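Local structure of halogenase PltM (Pseudomonas fluorescens, 6BZN) at residues Leu205-Gly210 with Asn325-Gln330; Phe219-Asn224 with Asn314-Ile319; Gln341-Ile346 with His388-Val393. The protein is a flavin-dependent halogenase that acts on phenolic substrates and accepts several halides. All blocks are in the same frame, centred on the assembly; numbering follows the deposited sequence.

Contact 1: residues Leu205-Gly210 with Asn325-Gln330; sequences LRTTEG and NYRSVQ
R206 and Y326 meet because of their torsions: R206 has CG opposite its backbone N (chi1 -169°) and bends at chi3, while Y326 has CG between its N and carbonyl carbon (chi1 54°). The guanidinium of R206 then lies flat over one face of the Y326 ring, with CZ 3.9 Å from the ring centroid and the planes 18° apart. This is a stacked cation-pi pair. R206 NE sits over the face near Y326 CD1 (3.4 Å), and CZ and NH2 over CE1. The polar ends are held outside the pair: R206 NH2 bonds to A342 O and NH1 to Q195 O, and the Y326 hydroxyl bonds to Q341 O. S328 OG bonds to T343 O. The backbones form a short two-stranded antiparallel sheet. T207 and R327 are its hydrogen-bonded pair, with T207 N to R327 O at 2.9 Å and R327 N to T207 O at 3.0 Å. R206 and S328 are the non-hydrogen-bonded pair, on the same face as the stack. Y326, just before strand 327-328, binds FAD in another structure of this protein, though none is bound here, so the small sheet adjoins an FAD-binding residue. On the face of T207 and R327, the extended R327 chain passes beside T207, whose CG2 lies over one face of the guanidinium. R327 NE and NH2 both reach E209 O, NE at 2.8 Å and nearly straight on, NH2 from above the carbonyl plane. NH2 also makes a salt bridge to E209 OE2 at 3.0 Å, weak as a hydrogen bond. An alanine at R327 is likely to leave the E209 carboxylate without this positive mate and its carbonyl without two donors. An ST turn, E209 N to T207 OG1, shapes the chain there.

Contact 2: residues Phe219-Asn224 with Asn314-Ile319; sequences FTHMLN and NAREWI
T220 pushes its methyl group onto the indole of W318. The flat face of the six-membered ring takes this bump: CG2 stands almost directly over it, 3.5 Å from its centroid and only 8° off the normal. This is a close CH-pi contact. The T220 torsion turns OG1 opposite the backbone N (chi1 -167°), which leaves CG2 to face the ring. M222 adds a second bump. Its chain runs out extended, and the end methyl CE reaches W318 CZ2 obliquely at 3.5 Å. The indole NE1 bonds to E292, and F295 and F278 also meet the indole. Next to it, the branched I319 side chain fits against F219. The F219 ring face takes I319 CB, toward its rim, in another CH-pi contact, and I319 CG2 comes 3.5 Å from F219 CZ. The two backbones are joined here by a pair of hydrogen bonds, F219 N to I319 O and I319 N to F219 O, both at 3.0 Å. The 314-319 chain pairs first at N314 with M222, a non-hydrogen-bonded pair, and through A315 N to H221 O (2.9 Å). It then loops out through R316 and E317 and rejoins at I319. R316 lies alongside H221, with CD against H221 CB at 3.9 Å. A water connects H221 ND1 with R316 NH1, and H221 NE2 bonds to E64. A second water donates to F219 O and E317 O, bridging the chains where they part. F60 packs against R316, H221 and F219. The segments belong to neighbouring antiparallel strands, 215-223 and 313-321, at one end of the large mixed sheet. The outermost strand is broken by the loop. F219 also touches V62, which binds FAD in another structure of this protein, so this sheet edge probably borders the flavin site.

Contact 3: residues Gln341-Ile346 with His388-Val393; sequences QATGFI and HCLNAV
T343 sends its methyl CG2 into the helix 383-406, where it meets two side chains at once. L390 CD2 lies 3.6 Å from T343 CG2, and C389 SG lies 3.7 Å from the same methyl. The T343 and L390 side chains cross at about a right angle. The torsion of T343 sets CG2 opposite the backbone N and OG1 opposite the carbonyl carbon (chi1 -56°). The methyl is thus the group that meets the helix, while OG1 bonds to L339 O and N331 ND2. One turn along the helix, V393 faces G344. V393 CG2 is 4.0 Å from G344 CA. The chains come close here because G344 has no side chain; a CB would clash with V393 CG2. G344 is the first residue after the helix to leave helical torsions, and the extended chain beyond it brings I346 back to V393. I346 CD1 touches V393 CG1 at 3.9 Å, the two side chains crossing obliquely. I346 CG1 also rests on V393 O at 3.7 Å. No hydrogen bond joins the segments; the contact is van der Waals, mostly between apolar side chains. L390 is partly exposed yet closely packed. The looser side is that of Q341 and F345, partly exposed and pointing away from the helix 383-406. Q341 binds FAD in another structure of this protein. On the neighbouring side, H388 and A392 face the helix 352-374, and I346 packs further along on N396, D397 and V400. The end of the short helix 340-343 and the loop after it thus lie against the long helix 383-406, with Y326 of segment 325-330 packed against G344.

In the fold
From the N terminus, the chain first reaches 205-210, then 219-224 in strand 215-223. Contact 2 closes when the chain returns as 314-319. Contact 1 closes soon after, at 325-330, so contact 2 is nested inside its loop. Contact 3 follows in series: 341-346 opens it, and it closes at 388-393 after the helix 352-374. Contacts 1 and 3 touch, with centres about 9 Å apart, and tie the small two-stranded sheet to helices 340-343 and 383-406. Contact 2 lies farther off, its centre about 30 Å from that of contact 1, and joins two strands at one end of the large mixed sheet.

Contact 1: residues Leu205-Gly210 with Asn325-Gln330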
loop_
_atom_site.group_PDB
_atom_site.type_symbol
_atom_site.label_atom_id
_atom_site.label_comp_id
_atom_site.label_asym_id
_atom_site.label_seq_id
_atom_site.Cartn_x
_atom_site.Cartn_y
_atom_site.Cartn_z
ATOM N N LEU A 205 -6.589 -8.809 19.324
ATOM C CA LEU A 205 -7.364 -8.899 18.076
ATOM C C LEU A 205 -6.594 -9.487 16.884
ATOM O O LEU A 205 -7.218 -9.889 15.912
ATOM C CB LEU A 205 -7.948 -7.534 17.699
ATOM C CG LEU A 205 -8.718 -6.827 18.826
ATOM C CD1 LEU A 205 -8.936 -5.356 18.517
ATOM C CD2 LEU A 205 -10.026 -7.533 19.070
ATOM N N ARG A 206 -5.268 -9.553 16.961
ATOM C CA ARG A 206 -4.462 -9.996 15.823
ATOM C C ARG A 206 -4.323 -11.511 15.726
ATOM O O ARG A 206 -4.188 -12.208 16.741
ATOM C CB ARG A 206 -3.083 -9.358 15.874
ATOM C CG ARG A 206 -2.299 -9.569 14.602
ATOM C CD ARG A 206 -1.011 -8.797 14.623
ATOM N NE ARG A 206 -1.252 -7.360 14.536
ATOM C CZ ARG A 206 -0.289 -6.458 14.471
ATOM N NH1 ARG A 206 0.974 -6.848 14.471
ATOM N NH2 ARG A 206 -0.598 -5.161 14.400
ATOM N N THR A 207 -4.333 -12.008 14.491
ATOM C CA THR A 207 -4.149 -13.433 14.214
ATOM C C THR A 207 -3.580 -13.617 12.810
ATOM O O THR A 207 -3.690 -12.718 11.981
ATOM C CB THR A 207 -5.485 -14.209 14.339
ATOM O OG1 THR A 207 -5.259 -15.603 14.155
ATOM C CG2 THR A 207 -6.489 -13.752 13.315
ATOM N N THR A 208 -2.970 -14.777 12.577
ATOM C CA THR A 208 -2.607 -15.233 11.246
ATOM C C THR A 208 -3.540 -16.340 10.751
ATOM O O THR A 208 -3.382 -16.806 9.619
ATOM C CB THR A 208 -1.150 -15.721 11.201
ATOM O OG1 THR A 208 -0.979 -16.813 12.109
ATOM C CG2 THR A 208 -0.195 -14.589 11.580
ATOM N N GLU A 209 -4.519 -16.741 11.570
ATOM C CA GLU A 209 -5.450 -17.805 11.193
ATOM C C GLU A 209 -6.207 -17.370 9.957
ATOM O O GLU A 209 -6.640 -16.223 9.872
ATOM C CB GLU A 209 -6.453 -18.090 12.327
ATOM C CG GLU A 209 -7.322 -19.340 12.140
ATOM C CD GLU A 209 -8.506 -19.191 11.172
ATOM O OE1 GLU A 209 -8.898 -20.227 10.579
ATOM O OE2 GLU A 209 -9.063 -18.076 10.987
ATOM N N GLY A 210 -6.365 -18.281 9.008
ATOM C CA GLY A 210 -7.172 -18.032 7.824
ATOM C C GLY A 210 -6.500 -17.263 6.690
ATOM O O GLY A 210 -7.135 -17.042 5.657
ATOM N N ASN A 325 2.563 -11.112 7.283
ATOM C CA ASN A 325 1.120 -11.152 7.082
ATOM C C ASN A 325 0.374 -11.304 8.399
ATOM O O ASN A 325 0.729 -12.147 9.201
ATOM C CB ASN A 325 0.712 -12.324 6.183
ATOM C CG ASN A 325 1.848 -12.819 5.316
ATOM O OD1 ASN A 325 2.605 -13.709 5.728
ATOM N ND2 ASN A 325 2.010 -12.228 4.135
ATOM N N TYR A 326 -0.685 -10.527 8.569
ATOM C CA TYR A 326 -1.561 -10.654 9.740
ATOM C C TYR A 326 -2.872 -9.975 9.440
ATOM O O TYR A 326 -2.951 -9.152 8.524
ATOM C CB TYR A 326 -0.901 -10.073 10.987
ATOM C CG TYR A 326 -0.430 -8.645 10.854
ATOM C CD1 TYR A 326 -1.278 -7.581 11.141
ATOM C CD2 TYR A 326 0.855 -8.360 10.446
ATOM C CE1 TYR A 326 -0.852 -6.260 11.011
ATOM C CE2 TYR A 326 1.290 -7.045 10.300
ATOM C CZ TYR A 326 0.437 -6.001 10.594
ATOM O OH TYR A 326 0.880 -4.708 10.448
ATOM N N ARG A 327 -3.899 -10.354 10.186
ATOM C CA ARG A 327 -5.200 -9.714 10.120
ATOM C C ARG A 327 -5.726 -9.574 11.543
ATOM O O ARG A 327 -5.074 -10.015 12.494
ATOM C CB ARG A 327 -6.162 -10.523 9.250
ATOM C CG ARG A 327 -6.511 -11.896 9.782
ATOM C CD ARG A 327 -7.572 -12.595 8.936
ATOM N NE ARG A 327 -7.979 -13.805 9.658
ATOM C CZ ARG A 327 -9.011 -13.914 10.494
ATOM N NH1 ARG A 327 -9.850 -12.903 10.740
ATOM N NH2 ARG A 327 -9.218 -15.076 11.090
ATOM N N SER A 328 -6.879 -8.929 11.677
ATOM C CA SER A 328 -7.534 -8.768 12.978
ATOM C C SER A 328 -9.000 -9.131 12.902
ATOM O O SER A 328 -9.649 -8.958 11.871
ATOM C CB SER A 328 -7.396 -7.340 13.487
ATOM O OG SER A 328 -6.040 -6.975 13.684
ATOM N N VAL A 329 -9.520 -9.634 14.014
ATOM C CA VAL A 329 -10.915 -10.058 14.079
ATOM C C VAL A 329 -11.879 -8.868 14.253
ATOM O O VAL A 329 -13.052 -8.952 13.876
ATOM C CB VAL A 329 -11.140 -11.137 15.173
ATOM C CG1 VAL A 329 -10.256 -12.347 14.922
ATOM C CG2 VAL A 329 -10.883 -10.603 16.575
ATOM N N GLN A 330 -11.386 -7.786 14.852
ATOM C CA GLN A 330 -12.113 -6.520 15.009
ATOM C C GLN A 330 -11.059 -5.432 15.020
ATOM O O GLN A 330 -9.879 -5.724 15.247
ATOM C CB GLN A 330 -12.852 -6.443 16.348
ATOM C CG GLN A 330 -14.032 -7.388 16.505
ATOM C CD GLN A 330 -14.780 -7.172 17.823
ATOM O OE1 GLN A 330 -14.229 -6.643 18.782
ATOM N NE2 GLN A 330 -16.037 -7.585 17.864
HETATM O O HOH W 1 -4.170 -6.110 15.051
#

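Contact 2: residues Phe219-Asn224 with Asn314-Ile319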
loop_
_atom_site.group_PDB
_atom_site.type_symbol
_atom_site.label_atom_id
_atom_site.label_comp_id
_atom_site.label_asym_id
_atom_site.label_seq_id
_atom_site.Cartn_x
_atom_site.Cartn_y
_atom_site.Cartn_z
ATOM N N PHE A 219 14.562 -6.117 3.027
ATOM C CA PHE A 219 14.577 -4.824 2.351
ATOM C C PHE A 219 15.660 -3.872 2.831
ATOM O O PHE A 219 16.122 -3.928 3.983
ATOM C CB PHE A 219 13.207 -4.141 2.413
ATOM C CG PHE A 219 12.594 -4.113 3.786
ATOM C CD1 PHE A 219 11.892 -5.213 4.268
ATOM C CD2 PHE A 219 12.729 -3.006 4.596
ATOM C CE1 PHE A 219 11.327 -5.201 5.538
ATOM C CE2 PHE A 219 12.159 -2.982 5.862
ATOM C CZ PHE A 219 11.453 -4.078 6.330
ATOM N N THR A 220 16.065 -3.001 1.914
ATOM C CA THR A 220 17.111 -2.031 2.182
ATOM C C THR A 220 17.074 -0.933 1.112
ATOM O O THR A 220 16.252 -0.979 0.179
ATOM C CB THR A 220 18.511 -2.709 2.235
ATOM O OG1 THR A 220 19.461 -1.802 2.796
ATOM C CG2 THR A 220 18.998 -3.134 0.849
ATOM N N HIS A 221 17.978 0.025 1.248
ATOM C CA HIS A 221 18.224 1.011 0.226
ATOM C C HIS A 221 19.671 0.903 -0.250
ATOM O O HIS A 221 20.580 0.696 0.555
ATOM C CB HIS A 221 17.985 2.425 0.753
ATOM C CG HIS A 221 16.545 2.795 0.924
ATOM N ND1 HIS A 221 16.158 4.004 1.464
ATOM C CD2 HIS A 221 15.404 2.132 0.635
ATOM C CE1 HIS A 221 14.840 4.077 1.474
ATOM N NE2 HIS A 221 14.357 2.958 0.965
ATOM N N MET A 222 19.868 1.077 -1.557
ATOM C CA MET A 222 21.183 0.911 -2.179
ATOM C C MET A 222 21.579 2.063 -3.068
ATOM O O MET A 222 20.726 2.761 -3.646
ATOM C CB MET A 222 21.232 -0.366 -3.011
ATOM C CG MET A 222 20.940 -1.642 -2.236
ATOM S SD MET A 222 21.380 -3.059 -3.258
ATOM C CE MET A 222 20.771 -4.384 -2.232
ATOM N N LEU A 223 22.892 2.229 -3.204
ATOM C CA LEU A 223 23.489 3.136 -4.179
ATOM C C LEU A 223 23.959 2.380 -5.399
ATOM O O LEU A 223 24.285 1.195 -5.323
ATOM C CB LEU A 223 24.733 3.803 -3.600
ATOM C CG LEU A 223 24.497 4.762 -2.455
ATOM C CD1 LEU A 223 25.760 4.908 -1.611
ATOM C CD2 LEU A 223 24.050 6.089 -3.047
ATOM N N ASN A 224 24.051 3.108 -6.508
ATOM C CA ASN A 224 24.588 2.592 -7.769
ATOM C C ASN A 224 23.877 1.345 -8.295
ATOM O O ASN A 224 24.520 0.446 -8.850
ATOM C CB ASN A 224 26.112 2.353 -7.644
ATOM C CG ASN A 224 26.898 3.649 -7.603
ATOM O OD1 ASN A 224 26.430 4.678 -8.081
ATOM N ND2 ASN A 224 28.095 3.611 -7.032
ATOM N N ASN A 314 25.187 -1.418 -0.592
ATOM C CA ASN A 314 24.126 -1.264 0.374
ATOM C C ASN A 314 24.371 0.001 1.178
ATOM O O ASN A 314 25.495 0.239 1.587
ATOM C CB ASN A 314 24.099 -2.491 1.285
ATOM C CG ASN A 314 22.744 -2.764 1.845
ATOM O OD1 ASN A 314 21.833 -1.944 1.710
ATOM N ND2 ASN A 314 22.594 -3.898 2.505
ATOM N N ALA A 315 23.339 0.829 1.345
ATOM C CA ALA A 315 23.437 2.094 2.091
ATOM C C ALA A 315 22.833 2.035 3.481
ATOM O O ALA A 315 22.845 3.036 4.192
ATOM C CB ALA A 315 22.769 3.211 1.306
ATOM N N ARG A 316 22.248 0.895 3.830
ATOM C CA ARG A 316 21.679 0.638 5.153
ATOM C C ARG A 316 21.928 -0.829 5.496
ATOM O O ARG A 316 22.310 -1.618 4.620
ATOM C CB ARG A 316 20.147 0.744 5.152
ATOM C CG ARG A 316 19.483 1.863 4.396
ATOM C CD ARG A 316 17.973 1.772 4.607
ATOM N NE ARG A 316 17.688 1.736 6.034
ATOM C CZ ARG A 316 17.756 2.785 6.855
ATOM N NH1 ARG A 316 18.037 4.014 6.397
ATOM N NH2 ARG A 316 17.529 2.604 8.147
ATOM N N GLU A 317 21.630 -1.210 6.734
ATOM C CA GLU A 317 21.538 -2.627 7.083
ATOM C C GLU A 317 20.260 -3.200 6.487
ATOM O O GLU A 317 19.218 -2.532 6.477
ATOM C CB GLU A 317 21.524 -2.838 8.606
ATOM C CG GLU A 317 22.772 -2.329 9.317
ATOM C CD GLU A 317 24.078 -2.810 8.686
ATOM O OE1 GLU A 317 24.294 -4.043 8.634
ATOM O OE2 GLU A 317 24.888 -1.946 8.239
ATOM N N TRP A 318 20.348 -4.418 5.958
ATOM C CA TRP A 318 19.157 -5.178 5.591
ATOM C C TRP A 318 18.249 -5.349 6.808
ATOM O O TRP A 318 18.729 -5.512 7.929
ATOM C CB TRP A 318 19.526 -6.581 5.082
ATOM C CG TRP A 318 20.108 -6.680 3.718
ATOM C CD1 TRP A 318 21.428 -6.859 3.401
ATOM C CD2 TRP A 318 19.401 -6.647 2.476
ATOM N NE1 TRP A 318 21.580 -6.933 2.044
ATOM C CE2 TRP A 318 20.352 -6.809 1.451
ATOM C CE3 TRP A 318 18.055 -6.494 2.128
ATOM C CZ2 TRP A 318 20.002 -6.813 0.097
ATOM C CZ3 TRP A 318 17.707 -6.509 0.787
ATOM C CH2 TRP A 318 18.680 -6.669 -0.213
ATOM N N ILE A 319 16.943 -5.295 6.582
ATOM C CA ILE A 319 15.964 -5.695 7.582
ATOM C C ILE A 319 15.307 -6.960 7.060
ATOM O O ILE A 319 14.958 -7.019 5.881
ATOM C CB ILE A 319 14.887 -4.609 7.786
ATOM C CG1 ILE A 319 15.511 -3.323 8.341
ATOM C CG2 ILE A 319 13.765 -5.112 8.696
ATOM C CD1 ILE A 319 15.853 -3.396 9.815
HETATM O O HOH W 2 16.880 -1.612 5.648
HETATM O O HOH W 3 17.623 5.069 3.537
#

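Contact 3: residues Gln341-Ile346 with His388-Val393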
loop_
_atom_site.group_PDB
_atom_site.type_symbol
_atom_site.label_atom_id
_atom_site.label_comp_id
_atom_site.label_asym_id
_atom_site.label_seq_id
_atom_site.Cartn_x
_atom_site.Cartn_y
_atom_site.Cartn_z
ATOM N N GLN A 341 -2.637 -0.443 9.100
ATOM C CA GLN A 341 -1.365 -1.117 9.442
ATOM C C GLN A 341 -1.392 -1.829 10.800
ATOM O O GLN A 341 -0.782 -2.896 10.957
ATOM C CB GLN A 341 -0.187 -0.143 9.437
ATOM C CG GLN A 341 0.233 0.342 8.075
ATOM C CD GLN A 341 0.979 -0.711 7.256
ATOM O OE1 GLN A 341 0.550 -1.057 6.154
ATOM N NE2 GLN A 341 2.118 -1.193 7.773
ATOM N N ALA A 342 -2.077 -1.229 11.771
ATOM C CA ALA A 342 -2.255 -1.845 13.076
ATOM C C ALA A 342 -3.229 -3.040 13.041
ATOM O O ALA A 342 -3.216 -3.857 13.955
ATOM C CB ALA A 342 -2.720 -0.809 14.080
ATOM N N THR A 343 -4.069 -3.119 12.008
ATOM C CA THR A 343 -5.119 -4.132 11.875
ATOM C C THR A 343 -4.692 -5.333 11.065
ATOM O O THR A 343 -4.894 -6.485 11.478
ATOM C CB THR A 343 -6.354 -3.517 11.167
ATOM O OG1 THR A 343 -6.778 -2.367 11.900
ATOM C CG2 THR A 343 -7.497 -4.485 11.093
ATOM N N GLY A 344 -4.137 -5.069 9.885
ATOM C CA GLY A 344 -3.757 -6.135 8.991
ATOM C C GLY A 344 -2.786 -5.698 7.926
ATOM O O GLY A 344 -2.796 -4.540 7.519
ATOM N N PHE A 345 -1.928 -6.618 7.502
ATOM C CA PHE A 345 -1.029 -6.386 6.375
ATOM C C PHE A 345 -0.830 -7.676 5.615
ATOM O O PHE A 345 -0.778 -8.727 6.218
ATOM C CB PHE A 345 0.325 -5.877 6.848
ATOM C CG PHE A 345 1.219 -5.443 5.719
ATOM C CD1 PHE A 345 0.989 -4.235 5.080
ATOM C CD2 PHE A 345 2.269 -6.236 5.290
ATOM C CE1 PHE A 345 1.803 -3.818 4.032
ATOM C CE2 PHE A 345 3.095 -5.825 4.255
ATOM C CZ PHE A 345 2.860 -4.606 3.627
ATOM N N ILE A 346 -0.701 -7.593 4.289
ATOM C CA ILE A 346 -0.546 -8.794 3.475
ATOM C C ILE A 346 0.830 -8.859 2.830
ATOM O O ILE A 346 1.595 -9.781 3.102
ATOM C CB ILE A 346 -1.674 -8.897 2.426
ATOM C CG1 ILE A 346 -3.056 -8.962 3.114
ATOM C CG2 ILE A 346 -1.465 -10.102 1.526
ATOM C CD1 ILE A 346 -3.276 -10.119 4.082
ATOM N N HIS A 388 -14.939 -1.746 6.059
ATOM C CA HIS A 388 -13.960 -1.410 5.028
ATOM C C HIS A 388 -12.590 -2.080 5.284
ATOM O O HIS A 388 -12.062 -2.761 4.409
ATOM C CB HIS A 388 -13.770 0.099 4.881
ATOM C CG HIS A 388 -12.536 0.441 4.118
ATOM N ND1 HIS A 388 -11.396 0.926 4.723
ATOM C CD2 HIS A 388 -12.217 0.236 2.820
ATOM C CE1 HIS A 388 -10.450 1.066 3.815
ATOM N NE2 HIS A 388 -10.921 0.644 2.655
ATOM N N CYS A 389 -12.033 -1.918 6.485
ATOM C CA CYS A 389 -10.656 -2.362 6.728
ATOM C C CYS A 389 -10.515 -3.877 6.653
ATOM O O CYS A 389 -9.603 -4.399 5.981
ATOM C CB CYS A 389 -10.121 -1.850 8.060
ATOM S SG CYS A 389 -8.359 -2.226 8.233
ATOM N N LEU A 390 -11.434 -4.589 7.300
ATOM C CA LEU A 390 -11.354 -6.051 7.310
ATOM C C LEU A 390 -11.608 -6.623 5.903
ATOM O O LEU A 390 -10.925 -7.549 5.498
ATOM C CB LEU A 390 -12.300 -6.684 8.331
ATOM C CG LEU A 390 -12.141 -6.289 9.814
ATOM C CD1 LEU A 390 -12.739 -7.364 10.728
ATOM C CD2 LEU A 390 -10.726 -5.941 10.261
ATOM N N ASN A 391 -12.561 -6.051 5.169
ATOM C CA ASN A 391 -12.796 -6.464 3.774
ATOM C C ASN A 391 -11.588 -6.175 2.897
ATOM O O ASN A 391 -11.251 -6.980 2.027
ATOM C CB ASN A 391 -14.027 -5.771 3.165
ATOM C CG ASN A 391 -15.341 -6.274 3.718
ATOM O OD1 ASN A 391 -15.385 -7.169 4.540
ATOM N ND2 ASN A 391 -16.441 -5.677 3.251
ATOM N N ALA A 392 -10.956 -5.021 3.100
ATOM C CA ALA A 392 -9.747 -4.646 2.343
ATOM C C ALA A 392 -8.573 -5.622 2.536
ATOM O O ALA A 392 -7.927 -6.040 1.561
ATOM C CB ALA A 392 -9.326 -3.241 2.703
ATOM N N VAL A 393 -8.343 -6.023 3.780
ATOM C CA VAL A 393 -7.294 -6.979 4.107
ATOM C C VAL A 393 -7.616 -8.357 3.498
ATOM O O VAL A 393 -6.736 -9.019 2.930
ATOM C CB VAL A 393 -7.068 -7.054 5.639
ATOM C CG1 VAL A 393 -6.111 -8.179 6.005
ATOM C CG2 VAL A 393 -6.515 -5.715 6.145
#